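Local coordinates for threonine--tRNA ligase catalytic subunit (Aeropyrum pernix, PDB 3A32), which probably attaches threonine to tRNA(Thr) in two steps, by way of a threonyl-adenylate made with ATP, and binds one zinc ion per subunit, at residues 330-333 and 337-340; 342-347 and 382-387; 362-367 and 374-379; 389-394 and 398-403; 417-420 and 425-428. All blocks are in the same frame, centred on the assembly; numbering follows the deposited sequence. Where two conformers were deposited one is given.

How the contacts relate
All five contacts lie away from the zinc site formed by Cys-112, His-166 and His-310. Contact 1 belongs to the loop between helix 317-327 and strand 341-347; contacts 2 to 5 fall within the anticodon-binding domain and reach its mixed beta-sheet. Contacts 2 and 4 share helix 384-393, and their centres are 9 Å apart. Contact 3 lies on the helix and strand between the two segments of contact 2, with Asp-387 OD2 2.5 Å from Ser-379 OG. Contacts 4 and 5 meet in a salt bridge, Glu-392 OE2 to Arg-425 NE at 2.7 Å. Contacts 1 and 4 join where Ile-339 O stands 2.9 Å from Ala-398 N.

Contact 1 of 5, residues 330-333 and 337-340; sequences GRMP and APIQ
Ala-337, whose backbone O accepts a hydrogen bond from NH2 of Arg-373, lies against Met-332, and no hydrogen bond links 330-333 to 337-340 directly. Pro-333 O does approach Ala-337 N to 3.2 Å, but the angle is too poor for a bond. The contact is therefore apolar. Met-332 CB sits 3.7 Å from Ala-337 CA and 4.1 Å from Ala-337 CB, while its CG reaches Pro-338 CD at 4.0 Å, the two side chains crossing at about a right angle. With CG placed beside the backbone N (chi1 -60°) and further bends at chi2 and chi3, the Met-332 chain folds back, and its sulfur end leads away from 337-340; the side chain also packs on Leu-321, Tyr-324 and Leu-325 of helix 317-327. Gln-340 NE2 bonds to Phe-334 O, a tie within the loop. Such a compact, proline-bearing loop is consistent with a connector between the class II catalytic core and the anticodon-binding domain, whose first strand is 341-347.

Contact 2 of 5, residues 342-347 and 382-387; sequences AVIAVK and TGLSSD
Ile-344 and Val-346, two residues apart on strand 342-347, both meet Leu-384 of helix 384-393. The cross-segment interaction is purely apolar. Leu-384 CD1 does all the touching on its side, 3.8 Å from Val-346 CG2 and 4.0 Å from Ile-344 CG2. Those two methyls stand 4.5 Å from each other, so the three groups form a compact triangle. Leu-384 crosses each partner at about a right angle. Its CG lies opposite the backbone N (chi1 -168°), which carries the branch out from the helix toward the strand. On Ile-344 it is the CG2 methyl, not the longer CG1 arm, that serves the contact.

Hydrogen bonding is confined to each side and its surroundings. Asp-387 N bonds to Gly-383 O at 3.0 Å, a helical i to i+4 link bracketing Leu-384. Asp-387 OD2 is hydrogen-bonded to Ser-379 OG, while Gly-383 N is tied to Ser-380 OG, and both fasten this end of the helix to strand 373-380.

Phe-402 of strand 399-403 touches Ile-344 and Leu-384 alike, extending the apolar patch. On the other face of the sheet Ala-345 packs on Ile-356 and Ala-360, so strand 341-347 is sandwiched between helix 384-393 and helix 353-369.

Contact 3 of 5, residues 362-367 and 374-379; sequences SIAKGL and VAVKGS
Ala-364, Leu-367, Val-374 and Val-376 meet through aliphatic groups alone; no ring, carboxylate or side-chain amide takes part, so there are no faces or edges to match. Helix 362-367 runs almost antiparallel to strand 374-379, at 169°, with the two axes 8.7 Å apart. Val-374 spans two helix residues about one turn apart: its CG1 comes to 3.9 Å from Ala-364 CB, while CG2 lies 3.6 Å from Leu-367 CB. That split follows from CG1 lying opposite the backbone N (chi1 -173°), which turns the second methyl to the Leu-367 side. Val-376 CG2 presses on Ala-364 CB at 3.4 Å, tighter than usual van der Waals contact. Replacing Val-374 with a glycine is likely to open a gap between strand and helix, with Leu-367 CB and one side of Ala-364 left without their packing partner. The contact closes the helix-to-strand half of the beta-alpha-beta unit 341-347, 353-369 and 373-380. No hydrogen bond crosses it, so between these two segments the contact rests on apolar fit, probably with exclusion of water.

Contact 4 of 5, residues 389-394 and 398-403; sequences RHIEST and AVNVFI
Asn-400 ND2 donates to Glu-392 OE2 at 3.1 Å, joining helix 384-393 to strand 399-403 of the mixed beta-sheet in the anticodon-binding domain. The bond is weak: the N-H...O angle is 123°, and the carboxylate and amide planes are turned 49° apart. Beside it Ile-391 CG2 lies 4.3 Å from Asn-400 OD1, an oxygen buried here with no polar partner in the model. Glu-392 reaches the strand because its CG stands beside the backbone N (chi1 -60°) and the chain bends again at chi2.

In the next shell, stronger partners fix the carboxylate. OE2 forms a salt bridge with Arg-425 NE and OE1 another with Arg-331 NH1, so two cations, one for each oxygen, probably keep Glu-392 ionised. Lys-396 NZ bonds to Glu-392 O, and Pro-397 packs on Ile-391. Near the end of the helix, Arg-389 O accepts from Ser-393 N at 2.9 Å and from Ser-393 OG at 3.1 Å, the donors approaching from opposite faces of the carbonyl plane.

Contact 5 of 5, residues 417-420 and 425-428; sequences VFDL and RRRL. With SO4 (sulfate ion), chain D.
Arg-425 lays one face of its guanidinium over the CB of Phe-418, with NH1 3.7 Å from that carbon, yet the phenyl ring stands nearly upright to the group, at 86°, so the two planes do not stack. The pair sits in the hairpin of strands 412-419 and 424-431, at a non-hydrogen-bonded antiparallel site. Arg-425 NE forms a salt bridge with Glu-392 OE2, and its NH2 bonds to Pro-397 O. A methionine in place of Arg-425 would probably leave both oxygens without these partners and strip Phe-418 CB of its guanidinium cover. Next to it Val-417 and Arg-426 form a hydrogen-bonded pair: Arg-426 N to Val-417 O is short and fairly straight (2.7 Å, 157°), and Val-417 N to Arg-426 O measures 3.1 Å. Val-417 CG2 meets Leu-428 CD1 at 3.8 Å, and both side chains reach Val-445 of helix 435-457. Beyond the hairpin, extended Arg-427 meets a sulfate, also bound by Lys-406 NZ, edge-on: NH2 lies 3.0 Å from O4, and NH1 2.8 Å from O3.

Contact 1 of 5, residues 330-333 and 337-340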
loop_
_atom_site.group_PDB
_atom_site.type_symbol
_atom_site.label_atom_id
_atom_site.label_comp_id
_atom_site.label_asym_id
_atom_site.label_seq_id
_atom_site.Cartn_x
_atom_site.Cartn_y
_atom_site.Cartn_z
ATOM N N GLY A 330 11.890 19.911 -7.701
ATOM C CA GLY A 330 11.163 18.994 -8.510
ATOM C C GLY A 330 11.939 17.719 -8.813
ATOM O O GLY A 330 11.446 16.885 -9.573
ATOM N N ARG A 331 13.118 17.554 -8.198
ATOM C CA ARG A 331 14.043 16.448 -8.544
ATOM C C ARG A 331 13.955 15.282 -7.578
ATOM O O ARG A 331 14.461 15.347 -6.462
ATOM C CB ARG A 331 15.492 16.937 -8.645
ATOM C CG ARG A 331 15.699 18.004 -9.704
ATOM C CD ARG A 331 15.539 17.496 -11.178
ATOM N NE ARG A 331 15.728 18.584 -12.152
ATOM C CZ ARG A 331 15.836 18.421 -13.468
ATOM N NH1 ARG A 331 15.749 17.209 -14.035
ATOM N NH2 ARG A 331 16.038 19.486 -14.230
ATOM N N MET A 332 13.271 14.233 -8.014
ATOM C CA MET A 332 12.998 13.055 -7.193
ATOM C C MET A 332 14.146 12.049 -7.283
ATOM O O MET A 332 14.769 11.901 -8.375
ATOM C CB MET A 332 11.719 12.346 -7.694
ATOM C CG MET A 332 10.428 13.220 -7.665
ATOM S SD MET A 332 10.107 13.850 -6.001
ATOM C CE MET A 332 9.602 12.314 -5.168
ATOM N N PRO A 333 14.383 11.299 -6.174
ATOM C CA PRO A 333 15.324 10.171 -6.245
ATOM C C PRO A 333 14.781 9.119 -7.218
ATOM O O PRO A 333 13.552 9.001 -7.342
ATOM C CB PRO A 333 15.340 9.596 -4.819
ATOM C CG PRO A 333 14.227 10.289 -4.056
ATOM C CD PRO A 333 13.718 11.438 -4.854
ATOM N N ALA A 337 10.747 8.680 -8.817
ATOM C CA ALA A 337 10.582 9.609 -9.920
ATOM C C ALA A 337 9.384 9.132 -10.750
ATOM O O ALA A 337 9.334 7.963 -11.180
ATOM C CB ALA A 337 11.875 9.638 -10.783
ATOM N N PRO A 338 8.422 10.037 -11.032
ATOM C CA PRO A 338 7.326 9.649 -11.937
ATOM C C PRO A 338 7.865 9.007 -13.239
ATOM O O PRO A 338 7.443 7.895 -13.603
ATOM C CB PRO A 338 6.602 10.978 -12.189
ATOM C CG PRO A 338 6.849 11.777 -10.908
ATOM C CD PRO A 338 8.303 11.439 -10.574
ATOM N N ILE A 339 8.799 9.678 -13.934
ATOM C CA ILE A 339 9.460 9.090 -15.113
ATOM C C ILE A 339 10.884 8.690 -14.729
ATOM O O ILE A 339 11.709 9.552 -14.376
ATOM C CB ILE A 339 9.460 10.072 -16.340
ATOM C CG1 ILE A 339 8.018 10.457 -16.720
ATOM C CG2 ILE A 339 10.228 9.453 -17.538
ATOM C CD1 ILE A 339 7.889 11.585 -17.821
ATOM N N GLN A 340 11.181 7.388 -14.786
ATOM C CA GLN A 340 12.502 6.897 -14.442
ATOM C C GLN A 340 13.521 6.994 -15.577
ATOM O O GLN A 340 14.654 7.441 -15.364
ATOM C CB GLN A 340 12.383 5.465 -13.907
ATOM C CG GLN A 340 11.689 5.461 -12.503
ATOM C CD GLN A 340 11.559 4.114 -11.919
ATOM O OE1 GLN A 340 10.928 3.231 -12.499
ATOM N NE2 GLN A 340 12.127 3.930 -10.729
#

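Contact 2 of 5, residues 342-347 and 382-387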
loop_
_atom_site.group_PDB
_atom_site.type_symbol
_atom_site.label_atom_id
_atom_site.label_comp_id
_atom_site.label_asym_id
_atom_site.label_seq_id
_atom_site.Cartn_x
_atom_site.Cartn_y
_atom_site.Cartn_z
ATOM N N ALA A 342 13.760 8.589 -19.458
ATOM C CA ALA A 342 13.192 9.217 -20.651
ATOM C C ALA A 342 14.089 8.792 -21.823
ATOM O O ALA A 342 15.319 8.985 -21.759
ATOM C CB ALA A 342 13.138 10.727 -20.528
ATOM N N VAL A 343 13.494 8.186 -22.840
ATOM C CA VAL A 343 14.210 7.695 -24.014
ATOM C C VAL A 343 13.888 8.646 -25.166
ATOM O O VAL A 343 12.723 8.756 -25.587
ATOM C CB VAL A 343 13.798 6.220 -24.377
ATOM C CG1 VAL A 343 14.513 5.739 -25.625
ATOM C CG2 VAL A 343 14.080 5.216 -23.186
ATOM N N ILE A 344 14.907 9.365 -25.626
ATOM C CA ILE A 344 14.767 10.499 -26.554
ATOM C C ILE A 344 15.421 10.167 -27.908
ATOM O O ILE A 344 16.642 10.020 -28.007
ATOM C CB ILE A 344 15.328 11.806 -25.934
ATOM C CG1 ILE A 344 14.583 12.113 -24.625
ATOM C CG2 ILE A 344 15.112 13.011 -26.888
ATOM C CD1 ILE A 344 15.387 12.717 -23.551
ATOM N N ALA A 345 14.579 10.022 -28.933
ATOM C CA ALA A 345 15.027 9.577 -30.236
ATOM C C ALA A 345 15.367 10.840 -31.046
ATOM O O ALA A 345 14.476 11.621 -31.370
ATOM C CB ALA A 345 13.915 8.747 -30.920
ATOM N N VAL A 346 16.647 11.073 -31.347
ATOM C CA VAL A 346 16.996 12.312 -32.062
ATOM C C VAL A 346 17.027 12.055 -33.583
ATOM O O VAL A 346 18.045 11.620 -34.150
ATOM C CB VAL A 346 18.281 12.904 -31.574
ATOM C CG1 VAL A 346 18.469 14.317 -32.178
ATOM C CG2 VAL A 346 18.339 12.906 -29.988
ATOM N N LYS A 347 15.885 12.265 -34.223
ATOM C CA LYS A 347 15.745 11.918 -35.642
ATOM C C LYS A 347 16.462 12.930 -36.536
ATOM O O LYS A 347 16.661 14.087 -36.152
ATOM C CB LYS A 347 14.279 11.756 -36.018
ATOM C CG LYS A 347 13.836 10.322 -35.855
ATOM C CD LYS A 347 12.409 10.206 -35.380
ATOM C CE LYS A 347 12.139 8.763 -34.840
ATOM N NZ LYS A 347 11.382 7.824 -35.787
ATOM N N THR A 382 17.328 19.527 -34.958
ATOM C CA THR A 382 16.984 20.954 -34.730
ATOM C C THR A 382 16.025 21.194 -33.547
ATOM O O THR A 382 16.163 22.203 -32.857
ATOM C CB THR A 382 16.463 21.605 -35.983
ATOM O OG1 THR A 382 15.231 20.998 -36.346
ATOM C CG2 THR A 382 17.469 21.391 -37.117
ATOM N N GLY A 383 15.085 20.271 -33.312
ATOM C CA GLY A 383 14.163 20.341 -32.176
ATOM C C GLY A 383 14.785 20.033 -30.800
ATOM O O GLY A 383 14.258 20.483 -29.774
ATOM N N LEU A 384 15.923 19.323 -30.767
ATOM C CA LEU A 384 16.456 18.749 -29.513
ATOM C C LEU A 384 16.536 19.731 -28.363
ATOM O O LEU A 384 16.053 19.469 -27.281
ATOM C CB LEU A 384 17.824 18.056 -29.705
ATOM C CG LEU A 384 18.263 17.210 -28.497
ATOM C CD1 LEU A 384 17.318 16.034 -28.183
ATOM C CD2 LEU A 384 19.707 16.780 -28.631
ATOM N N SER A 385 17.145 20.874 -28.615
ATOM C CA SER A 385 17.460 21.819 -27.569
ATOM C C SER A 385 16.212 22.323 -26.871
ATOM O O SER A 385 16.193 22.411 -25.655
ATOM C CB SER A 385 18.265 22.968 -28.151
ATOM O OG SER A 385 18.377 24.026 -27.218
ATOM N N SER A 386 15.160 22.620 -27.619
ATOM C CA SER A 386 13.884 23.053 -27.040
ATOM C C SER A 386 13.079 21.903 -26.437
ATOM O O SER A 386 12.335 22.110 -25.489
ATOM C CB SER A 386 13.033 23.798 -28.074
ATOM O OG SER A 386 11.651 23.487 -27.906
ATOM N N ASP A 387 13.197 20.699 -27.014
ATOM C CA ASP A 387 12.529 19.513 -26.461
ATOM C C ASP A 387 13.090 19.179 -25.054
ATOM O O ASP A 387 12.322 18.914 -24.122
ATOM C CB ASP A 387 12.682 18.299 -27.376
ATOM C CG ASP A 387 11.749 18.341 -28.606
ATOM O OD1 ASP A 387 10.802 19.139 -28.682
ATOM O OD2 ASP A 387 11.969 17.554 -29.527
#

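Contact 3 of 5, residues 362-367 and 374-379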
loop_
_atom_site.group_PDB
_atom_site.type_symbol
_atom_site.label_atom_id
_atom_site.label_comp_id
_atom_site.label_asym_id
_atom_site.label_seq_id
_atom_site.Cartn_x
_atom_site.Cartn_y
_atom_site.Cartn_z
ATOM N N SER A 362 12.796 -0.470 -28.888
ATOM C CA SER A 362 13.193 -1.702 -28.188
ATOM C C SER A 362 13.723 -1.467 -26.770
ATOM O O SER A 362 13.359 -2.194 -25.838
ATOM C CB SER A 362 14.222 -2.456 -28.968
ATOM O OG SER A 362 13.649 -2.904 -30.152
ATOM N N ILE A 363 14.593 -0.468 -26.603
ATOM C CA ILE A 363 15.050 -0.095 -25.248
ATOM C C ILE A 363 13.838 0.248 -24.370
ATOM O O ILE A 363 13.720 -0.272 -23.280
ATOM C CB ILE A 363 16.102 1.068 -25.246
ATOM C CG1 ILE A 363 17.435 0.600 -25.883
ATOM C CG2 ILE A 363 16.313 1.623 -23.792
ATOM C CD1 ILE A 363 18.448 1.744 -26.201
ATOM N N ALA A 364 12.925 1.082 -24.858
ATOM C CA ALA A 364 11.726 1.454 -24.091
ATOM C C ALA A 364 10.950 0.238 -23.657
ATOM O O ALA A 364 10.660 0.092 -22.457
ATOM C CB ALA A 364 10.831 2.407 -24.884
ATOM N N LYS A 365 10.629 -0.649 -24.605
ATOM C CA LYS A 365 9.913 -1.895 -24.279
ATOM C C LYS A 365 10.668 -2.733 -23.269
ATOM O O LYS A 365 10.062 -3.289 -22.360
ATOM C CB LYS A 365 9.652 -2.777 -25.518
ATOM C CG LYS A 365 8.578 -2.265 -26.462
ATOM C CD LYS A 365 8.576 -3.075 -27.833
ATOM C CE LYS A 365 7.789 -2.325 -28.945
ATOM N NZ LYS A 365 6.988 -1.144 -28.441
ATOM N N GLY A 366 11.978 -2.864 -23.471
ATOM C CA GLY A 366 12.780 -3.712 -22.604
ATOM C C GLY A 366 12.813 -3.169 -21.168
ATOM O O GLY A 366 12.722 -3.939 -20.191
ATOM N N LEU A 367 12.997 -1.858 -21.034
ATOM C CA LEU A 367 12.923 -1.182 -19.665
ATOM C C LEU A 367 11.553 -1.332 -18.990
ATOM O O LEU A 367 11.481 -1.574 -17.786
ATOM C CB LEU A 367 13.273 0.295 -19.791
ATOM C CG LEU A 367 14.756 0.455 -20.182
ATOM C CD1 LEU A 367 14.968 1.900 -20.561
ATOM C CD2 LEU A 367 15.674 0.027 -19.058
ATOM N N VAL A 374 8.849 4.534 -17.925
ATOM C CA VAL A 374 9.515 4.928 -19.168
ATOM C C VAL A 374 8.643 5.967 -19.940
ATOM O O VAL A 374 7.404 5.852 -19.981
ATOM C CB VAL A 374 9.854 3.667 -20.072
ATOM C CG1 VAL A 374 10.726 4.062 -21.317
ATOM C CG2 VAL A 374 10.594 2.609 -19.266
ATOM N N ALA A 375 9.284 6.995 -20.497
ATOM C CA ALA A 375 8.633 7.874 -21.455
ATOM C C ALA A 375 9.536 8.004 -22.697
ATOM O O ALA A 375 10.734 8.282 -22.564
ATOM C CB ALA A 375 8.364 9.235 -20.815
ATOM N N VAL A 376 8.985 7.758 -23.888
ATOM C CA VAL A 376 9.725 7.946 -25.151
ATOM C C VAL A 376 9.339 9.290 -25.707
ATOM O O VAL A 376 8.164 9.645 -25.686
ATOM C CB VAL A 376 9.361 6.897 -26.181
ATOM C CG1 VAL A 376 10.084 7.189 -27.538
ATOM C CG2 VAL A 376 9.738 5.545 -25.682
ATOM N N LYS A 377 10.334 10.050 -26.153
ATOM C CA LYS A 377 10.084 11.320 -26.825
ATOM C C LYS A 377 10.697 11.255 -28.253
ATOM O O LYS A 377 11.843 10.916 -28.413
ATOM C CB LYS A 377 10.677 12.477 -26.001
ATOM C CG LYS A 377 10.577 13.898 -26.608
ATOM C CD LYS A 377 9.112 14.328 -26.915
ATOM C CE LYS A 377 9.134 15.650 -27.664
ATOM N NZ LYS A 377 7.780 16.295 -27.743
ATOM N N GLY A 378 9.894 11.519 -29.270
ATOM C CA GLY A 378 10.361 11.665 -30.647
ATOM C C GLY A 378 10.891 13.072 -30.837
ATOM O O GLY A 378 10.163 14.041 -30.705
ATOM N N SER A 379 12.175 13.213 -31.114
ATOM C CA SER A 379 12.760 14.559 -31.233
ATOM C C SER A 379 13.503 14.638 -32.563
ATOM O O SER A 379 13.289 13.794 -33.429
ATOM C CB SER A 379 13.687 14.848 -30.047
ATOM O OG SER A 379 14.041 16.234 -30.002
#

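Contact 4 of 5, residues 389-394 and 398-403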
loop_
_atom_site.group_PDB
_atom_site.type_symbol
_atom_site.label_atom_id
_atom_site.label_comp_id
_atom_site.label_asym_id
_atom_site.label_seq_id
_atom_site.Cartn_x
_atom_site.Cartn_y
_atom_site.Cartn_z
ATOM N N ARG A 389 14.779 21.186 -23.004
ATOM C CA ARG A 389 14.410 22.267 -22.112
ATOM C C ARG A 389 12.985 22.089 -21.553
ATOM O O ARG A 389 12.792 22.232 -20.353
ATOM C CB ARG A 389 14.650 23.630 -22.809
ATOM C CG ARG A 389 13.515 24.659 -22.716
ATOM C CD ARG A 389 13.802 25.975 -21.945
ATOM N NE ARG A 389 12.736 26.278 -20.961
ATOM C CZ ARG A 389 12.611 27.415 -20.263
ATOM N NH1 ARG A 389 13.450 28.447 -20.452
ATOM N NH2 ARG A 389 11.609 27.536 -19.388
ATOM N N HIS A 390 12.014 21.738 -22.398
ATOM C CA HIS A 390 10.677 21.403 -21.931
ATOM C C HIS A 390 10.638 20.214 -20.966
ATOM O O HIS A 390 9.977 20.261 -19.902
ATOM C CB HIS A 390 9.727 21.171 -23.108
ATOM C CG HIS A 390 9.512 22.393 -23.940
ATOM N ND1 HIS A 390 9.695 22.404 -25.305
ATOM C CD2 HIS A 390 9.142 23.658 -23.602
ATOM C CE1 HIS A 390 9.435 23.610 -25.779
ATOM N NE2 HIS A 390 9.107 24.395 -24.768
ATOM N N ILE A 391 11.357 19.163 -21.340
ATOM C CA ILE A 391 11.477 17.976 -20.520
ATOM C C ILE A 391 12.077 18.358 -19.139
ATOM O O ILE A 391 11.549 17.972 -18.111
ATOM C CB ILE A 391 12.287 16.891 -21.277
ATOM C CG1 ILE A 391 11.443 16.261 -22.377
ATOM C CG2 ILE A 391 12.830 15.834 -20.335
ATOM C CD1 ILE A 391 12.254 15.558 -23.452
ATOM N N GLU A 392 13.171 19.129 -19.126
ATOM C CA GLU A 392 13.790 19.550 -17.860
ATOM C C GLU A 392 12.952 20.494 -17.012
ATOM O O GLU A 392 13.084 20.521 -15.763
ATOM C CB GLU A 392 15.141 20.204 -18.119
ATOM C CG GLU A 392 16.118 19.287 -18.804
ATOM C CD GLU A 392 16.492 18.032 -17.950
ATOM O OE1 GLU A 392 15.853 17.698 -16.941
ATOM O OE2 GLU A 392 17.462 17.367 -18.314
ATOM N N SER A 393 12.109 21.300 -17.649
ATOM C CA SER A 393 11.434 22.317 -16.866
ATOM C C SER A 393 10.098 21.788 -16.327
ATOM O O SER A 393 9.473 22.407 -15.480
ATOM C CB SER A 393 11.327 23.632 -17.665
ATOM O OG SER A 393 10.439 23.440 -18.714
ATOM N N THR A 394 9.720 20.594 -16.775
ATOM C CA THR A 394 8.401 20.007 -16.549
ATOM C C THR A 394 8.462 18.600 -15.959
ATOM O O THR A 394 8.203 18.441 -14.779
ATOM C CB THR A 394 7.576 20.062 -17.842
ATOM O OG1 THR A 394 7.178 21.439 -18.021
ATOM C CG2 THR A 394 6.317 19.251 -17.732
ATOM N N ALA A 398 14.196 10.955 -14.151
ATOM C CA ALA A 398 15.396 10.594 -13.383
ATOM C C ALA A 398 16.612 10.421 -14.310
ATOM O O ALA A 398 17.674 10.958 -14.036
ATOM C CB ALA A 398 15.154 9.309 -12.514
ATOM N N VAL A 399 16.448 9.711 -15.427
ATOM C CA VAL A 399 17.561 9.431 -16.358
ATOM C C VAL A 399 17.099 9.766 -17.774
ATOM O O VAL A 399 16.039 9.308 -18.146
ATOM C CB VAL A 399 18.003 7.922 -16.265
ATOM C CG1 VAL A 399 19.189 7.601 -17.213
ATOM C CG2 VAL A 399 18.410 7.511 -14.783
ATOM N N ASN A 400 17.855 10.578 -18.534
ATOM C CA ASN A 400 17.626 10.798 -19.987
ATOM C C ASN A 400 18.529 9.916 -20.829
ATOM O O ASN A 400 19.731 9.893 -20.588
ATOM C CB ASN A 400 17.786 12.289 -20.447
ATOM C CG ASN A 400 16.807 13.237 -19.752
ATOM O OD1 ASN A 400 15.727 12.821 -19.276
ATOM N ND2 ASN A 400 17.196 14.531 -19.657
ATOM N N VAL A 401 17.953 9.185 -21.784
ATOM C CA VAL A 401 18.743 8.324 -22.704
ATOM C C VAL A 401 18.578 8.901 -24.101
ATOM O O VAL A 401 17.475 8.953 -24.623
ATOM C CB VAL A 401 18.317 6.811 -22.644
ATOM C CG1 VAL A 401 19.151 5.940 -23.613
ATOM C CG2 VAL A 401 18.424 6.268 -21.183
ATOM N N PHE A 402 19.655 9.430 -24.650
ATOM C CA PHE A 402 19.601 10.087 -25.956
ATOM C C PHE A 402 20.027 9.125 -27.022
ATOM O O PHE A 402 21.129 8.560 -26.953
ATOM C CB PHE A 402 20.482 11.344 -26.006
ATOM C CG PHE A 402 19.927 12.499 -25.183
ATOM C CD1 PHE A 402 18.918 13.315 -25.691
ATOM C CD2 PHE A 402 20.407 12.746 -23.894
ATOM C CE1 PHE A 402 18.399 14.368 -24.939
ATOM C CE2 PHE A 402 19.891 13.792 -23.130
ATOM C CZ PHE A 402 18.895 14.621 -23.646
ATOM N N ILE A 403 19.136 8.882 -27.975
ATOM C CA ILE A 403 19.480 7.999 -29.065
ATOM C C ILE A 403 19.418 8.713 -30.398
ATOM O O ILE A 403 18.352 8.929 -30.922
ATOM C CB ILE A 403 18.656 6.736 -29.128
ATOM C CG1 ILE A 403 18.708 6.012 -27.767
ATOM C CG2 ILE A 403 19.241 5.819 -30.308
ATOM C CD1 ILE A 403 17.608 5.115 -27.520
#

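Contact 5 of 5, residues 417-420 and 425-428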
loop_
_atom_site.group_PDB
_atom_site.type_symbol
_atom_site.label_atom_id
_atom_site.label_comp_id
_atom_site.label_asym_id
_atom_site.label_seq_id
_atom_site.Cartn_x
_atom_site.Cartn_y
_atom_site.Cartn_z
ATOM N N VAL A 417 22.150 10.951 -16.018
ATOM C CA VAL A 417 21.566 10.757 -14.704
ATOM C C VAL A 417 21.564 12.125 -14.002
ATOM O O VAL A 417 22.441 12.951 -14.209
ATOM C CB VAL A 417 22.416 9.666 -13.962
ATOM C CG1 VAL A 417 21.944 9.475 -12.516
ATOM C CG2 VAL A 417 22.362 8.304 -14.720
ATOM N N PHE A 418 20.552 12.430 -13.232
ATOM C CA PHE A 418 20.523 13.721 -12.584
ATOM C C PHE A 418 21.125 13.527 -11.212
ATOM O O PHE A 418 20.683 12.667 -10.439
ATOM C CB PHE A 418 19.102 14.289 -12.465
ATOM C CG PHE A 418 19.105 15.654 -11.912
ATOM C CD1 PHE A 418 19.299 16.785 -12.777
ATOM C CD2 PHE A 418 19.050 15.843 -10.510
ATOM C CE1 PHE A 418 19.394 18.099 -12.251
ATOM C CE2 PHE A 418 19.156 17.151 -9.959
ATOM C CZ PHE A 418 19.304 18.289 -10.827
ATOM N N ASP A 419 22.123 14.327 -10.904
ATOM C CA ASP A 419 22.880 14.213 -9.663
ATOM C C ASP A 419 22.281 15.113 -8.597
ATOM O O ASP A 419 22.342 16.329 -8.712
ATOM C CB ASP A 419 24.308 14.675 -9.910
ATOM C CG ASP A 419 25.258 14.119 -8.894
ATOM O OD1 ASP A 419 25.355 12.859 -8.860
ATOM O OD2 ASP A 419 25.878 14.910 -8.128
ATOM N N LEU A 420 21.696 14.514 -7.570
ATOM C CA LEU A 420 20.902 15.301 -6.602
ATOM C C LEU A 420 21.743 16.241 -5.756
ATOM O O LEU A 420 21.278 17.312 -5.422
ATOM C CB LEU A 420 20.021 14.419 -5.724
ATOM C CG LEU A 420 18.978 13.557 -6.445
ATOM C CD1 LEU A 420 18.338 12.619 -5.420
ATOM C CD2 LEU A 420 17.923 14.429 -7.218
ATOM N N ARG A 425 22.677 17.321 -14.274
ATOM C CA ARG A 425 22.850 16.127 -15.110
ATOM C C ARG A 425 24.305 15.668 -15.200
ATOM O O ARG A 425 25.244 16.481 -15.324
ATOM C CB ARG A 425 22.348 16.396 -16.540
ATOM C CG ARG A 425 20.850 16.611 -16.633
ATOM C CD ARG A 425 20.122 15.298 -16.802
ATOM N NE ARG A 425 18.663 15.501 -16.800
ATOM C CZ ARG A 425 17.795 14.588 -16.388
ATOM N NH1 ARG A 425 18.224 13.407 -15.931
ATOM N NH2 ARG A 425 16.519 14.864 -16.414
ATOM N N ARG A 426 24.505 14.370 -15.172
ATOM C CA ARG A 426 25.834 13.856 -15.330
ATOM C C ARG A 426 25.829 12.813 -16.430
ATOM O O ARG A 426 25.097 11.835 -16.348
ATOM C CB ARG A 426 26.346 13.278 -14.008
ATOM C CG ARG A 426 27.783 12.797 -14.065
ATOM C CD ARG A 426 28.325 12.435 -12.647
ATOM N NE ARG A 426 27.774 11.163 -12.211
ATOM C CZ ARG A 426 28.226 9.968 -12.605
ATOM N NH1 ARG A 426 29.275 9.861 -13.444
ATOM N NH2 ARG A 426 27.618 8.874 -12.142
ATOM N N ARG A 427 26.681 13.033 -17.439
ATOM C CA ARG A 427 26.774 12.190 -18.621
ATOM C C ARG A 427 27.528 10.925 -18.402
ATOM O O ARG A 427 28.617 10.919 -17.826
ATOM C CB ARG A 427 27.403 12.982 -19.779
ATOM C CG ARG A 427 27.228 12.341 -21.112
ATOM C CD ARG A 427 27.567 13.254 -22.243
ATOM N NE ARG A 427 27.870 12.421 -23.400
ATOM C CZ ARG A 427 28.241 12.864 -24.603
ATOM N NH1 ARG A 427 28.397 14.155 -24.849
ATOM N NH2 ARG A 427 28.503 11.991 -25.558
ATOM N N LEU A 428 26.945 9.817 -18.855
ATOM C CA LEU A 428 27.634 8.518 -18.851
ATOM C C LEU A 428 27.656 8.025 -20.268
ATOM O O LEU A 428 26.771 8.327 -21.050
ATOM C CB LEU A 428 26.919 7.454 -18.001
ATOM C CG LEU A 428 26.384 7.782 -16.615
ATOM C CD1 LEU A 428 25.499 6.623 -16.154
ATOM C CD2 LEU A 428 27.501 8.068 -15.603
HETATM S S SO4 D . 29.457 13.846 -28.452
HETATM O O1 SO4 D . 29.495 14.488 -29.761
HETATM O O2 SO4 D . 30.801 13.311 -28.184
HETATM O O3 SO4 D . 29.055 14.838 -27.459
HETATM O O4 SO4 D . 28.396 12.837 -28.441
#